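Glycosylation Associate Protein 1 (Streptococcus agalactiae serotype V, PDB 6OYC) probably works as a lectin-like partner in the Gap123 complex that accompanies glycosylation and accessory Sec secretion of bacterial surface proteins. Local coordinates at residues L253-S257 with E258-A262. Numbering follows the deposited sequence.
Sequences LSVFS and ERNNA. With SO4 (sulfate ion), chain J.
Asn260 turns its carboxamide back to the main chain of Phe256, and the chain closes on itself just after the strand ends. OD1 of Asn260 accepts a hydrogen bond from Phe256 N at 2.8 Å, almost straight at 175° and received on a lone pair in the carbonyl plane. Because CG of Asn260 lies beside its own backbone N (chi1 -67°), OD1 reaches Phe256 N while Asn260 N binds Phe256 O. That carbonyl oxygen is held twice: Asn260 N donates at 2.8 Å nearly in line with the C=O bond, and Arg259 N at 2.9 Å from above the carbonyl plane. Here the packing is tight. The guanidinium of Arg259 lays one face against CB of Phe256, NH2 at 3.6 Å, while its edge gives only a weak bond from NH2 to Ser254 O; the firmer partners are Asp33, in a salt bridge with NH1, and Phe234 O, bonded to NE. The outer side is looser: Glu258, exposed, runs alongside the phenyl ring, its carboxylate plane 88° from the ring plane and OE2 3.6 Å from Phe256 CE2. A separate polar flank holds a sulfate, probably from crystallisation: Asn260 ND2, also bonded to Phe234 O, reaches sulfate O3 at 3.0 Å, joined by Asn261 N, Gln236 N and Asn264 ND2. Asn261 OD1 N-caps helix 262-267 at His263 N. Residues 256-259 form a type I turn, extended by Asn260 N, linking inner strand 250-255 at its C-terminal end to an N-capped helix in a parallel, Rossmann-like sheet, as expected of a GT-B relative.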
loop_
_atom_site.group_PDB
_atom_site.type_symbol
_atom_site.label_atom_id
_atom_site.label_comp_id
_atom_site.label_asym_id
_atom_site.label_seq_id
_atom_site.Cartn_x
_atom_site.Cartn_y
_atom_site.Cartn_z
ATOM N N LEU A 253 -2.910 -20.424 2.048
ATOM C CA LEU A 253 -3.169 -19.478 0.971
ATOM C C LEU A 253 -3.947 -18.289 1.520
ATOM O O LEU A 253 -4.960 -18.475 2.202
ATOM C CB LEU A 253 -3.966 -20.142 -0.148
ATOM C CG LEU A 253 -3.211 -21.026 -1.127
ATOM C CD1 LEU A 253 -4.193 -21.649 -2.134
ATOM C CD2 LEU A 253 -2.157 -20.186 -1.846
ATOM N N SER A 254 -3.503 -17.073 1.203
ATOM C CA SER A 254 -4.174 -15.859 1.670
ATOM C C SER A 254 -4.842 -15.157 0.493
ATOM O O SER A 254 -4.171 -14.763 -0.467
ATOM C CB SER A 254 -3.200 -14.910 2.375
ATOM O OG SER A 254 -3.885 -13.735 2.815
ATOM N N VAL A 255 -6.154 -14.997 0.577
ATOM C CA VAL A 255 -6.961 -14.377 -0.464
ATOM C C VAL A 255 -7.349 -12.974 0.018
ATOM O O VAL A 255 -7.928 -12.815 1.101
ATOM C CB VAL A 255 -8.203 -15.232 -0.776
ATOM C CG1 VAL A 255 -9.222 -14.450 -1.626
ATOM C CG2 VAL A 255 -7.806 -16.523 -1.452
ATOM N N PHE A 256 -7.037 -11.958 -0.786
ATOM C CA PHE A 256 -7.240 -10.560 -0.413
ATOM C C PHE A 256 -8.044 -9.874 -1.508
ATOM O O PHE A 256 -7.580 -9.765 -2.651
ATOM C CB PHE A 256 -5.897 -9.860 -0.203
ATOM C CG PHE A 256 -6.018 -8.506 0.436
ATOM C CD1 PHE A 256 -6.684 -8.353 1.649
ATOM C CD2 PHE A 256 -5.460 -7.381 -0.170
ATOM C CE1 PHE A 256 -6.785 -7.104 2.254
ATOM C CE2 PHE A 256 -5.566 -6.115 0.426
ATOM C CZ PHE A 256 -6.228 -5.979 1.639
ATOM N N SER A 257 -9.240 -9.408 -1.158
ATOM C CA SER A 257 -10.198 -8.959 -2.168
ATOM C C SER A 257 -9.660 -7.815 -3.040
ATOM O O SER A 257 -10.029 -7.720 -4.215
ATOM C CB SER A 257 -11.499 -8.542 -1.489
ATOM O OG SER A 257 -11.274 -7.463 -0.589
ATOM N N GLU A 258 -8.800 -6.935 -2.502
ATOM C CA GLU A 258 -8.283 -5.848 -3.335
ATOM C C GLU A 258 -7.386 -6.373 -4.455
ATOM O O GLU A 258 -7.324 -5.768 -5.525
ATOM C CB GLU A 258 -7.524 -4.839 -2.474
ATOM C CG GLU A 258 -6.907 -3.656 -3.241
ATOM C CD GLU A 258 -5.843 -2.892 -2.425
ATOM O OE1 GLU A 258 -6.018 -1.668 -2.200
ATOM O OE2 GLU A 258 -4.830 -3.509 -2.007
ATOM N N ARG A 259 -6.697 -7.494 -4.229
ATOM C CA ARG A 259 -5.771 -8.123 -5.171
ATOM C C ARG A 259 -6.406 -9.252 -5.974
ATOM O O ARG A 259 -6.097 -9.425 -7.149
ATOM C CB ARG A 259 -4.569 -8.693 -4.418
ATOM C CG ARG A 259 -3.564 -9.435 -5.274
ATOM C CD ARG A 259 -2.405 -9.969 -4.421
ATOM N NE ARG A 259 -2.840 -11.022 -3.503
ATOM C CZ ARG A 259 -2.854 -10.905 -2.176
ATOM N NH1 ARG A 259 -2.438 -9.780 -1.593
ATOM N NH2 ARG A 259 -3.275 -11.919 -1.425
ATOM N N ASN A 260 -7.297 -10.025 -5.381
ATOM C CA ASN A 260 -7.697 -11.285 -5.969
ATOM C C ASN A 260 -9.075 -11.188 -6.604
ATOM O O ASN A 260 -10.010 -10.658 -6.002
ATOM C CB ASN A 260 -7.646 -12.382 -4.912
ATOM C CG ASN A 260 -6.221 -12.656 -4.471
ATOM O OD1 ASN A 260 -5.904 -12.670 -3.275
ATOM N ND2 ASN A 260 -5.336 -12.823 -5.450
ATOM N N ASN A 261 -9.176 -11.688 -7.830
ATOM C CA ASN A 261 -10.460 -11.965 -8.454
ATOM C C ASN A 261 -11.007 -13.301 -7.936
ATOM O O ASN A 261 -10.401 -14.359 -8.155
ATOM C CB ASN A 261 -10.289 -11.979 -9.968
ATOM C CG ASN A 261 -11.600 -12.006 -10.693
ATOM O OD1 ASN A 261 -12.537 -12.694 -10.283
ATOM N ND2 ASN A 261 -11.684 -11.251 -11.778
ATOM N N ALA A 262 -12.152 -13.245 -7.245
ATOM C CA ALA A 262 -12.764 -14.447 -6.685
ATOM C C ALA A 262 -12.921 -15.555 -7.728
ATOM O O ALA A 262 -12.660 -16.736 -7.443
ATOM C CB ALA A 262 -14.120 -14.093 -6.080
HETATM S S SO4 J . -5.323 -13.433 -9.254
HETATM O O1 SO4 J . -4.124 -13.967 -8.601
HETATM O O2 SO4 J . -5.779 -14.338 -10.313
HETATM O O3 SO4 J . -6.401 -13.287 -8.254
HETATM O O4 SO4 J . -5.026 -12.097 -9.809
#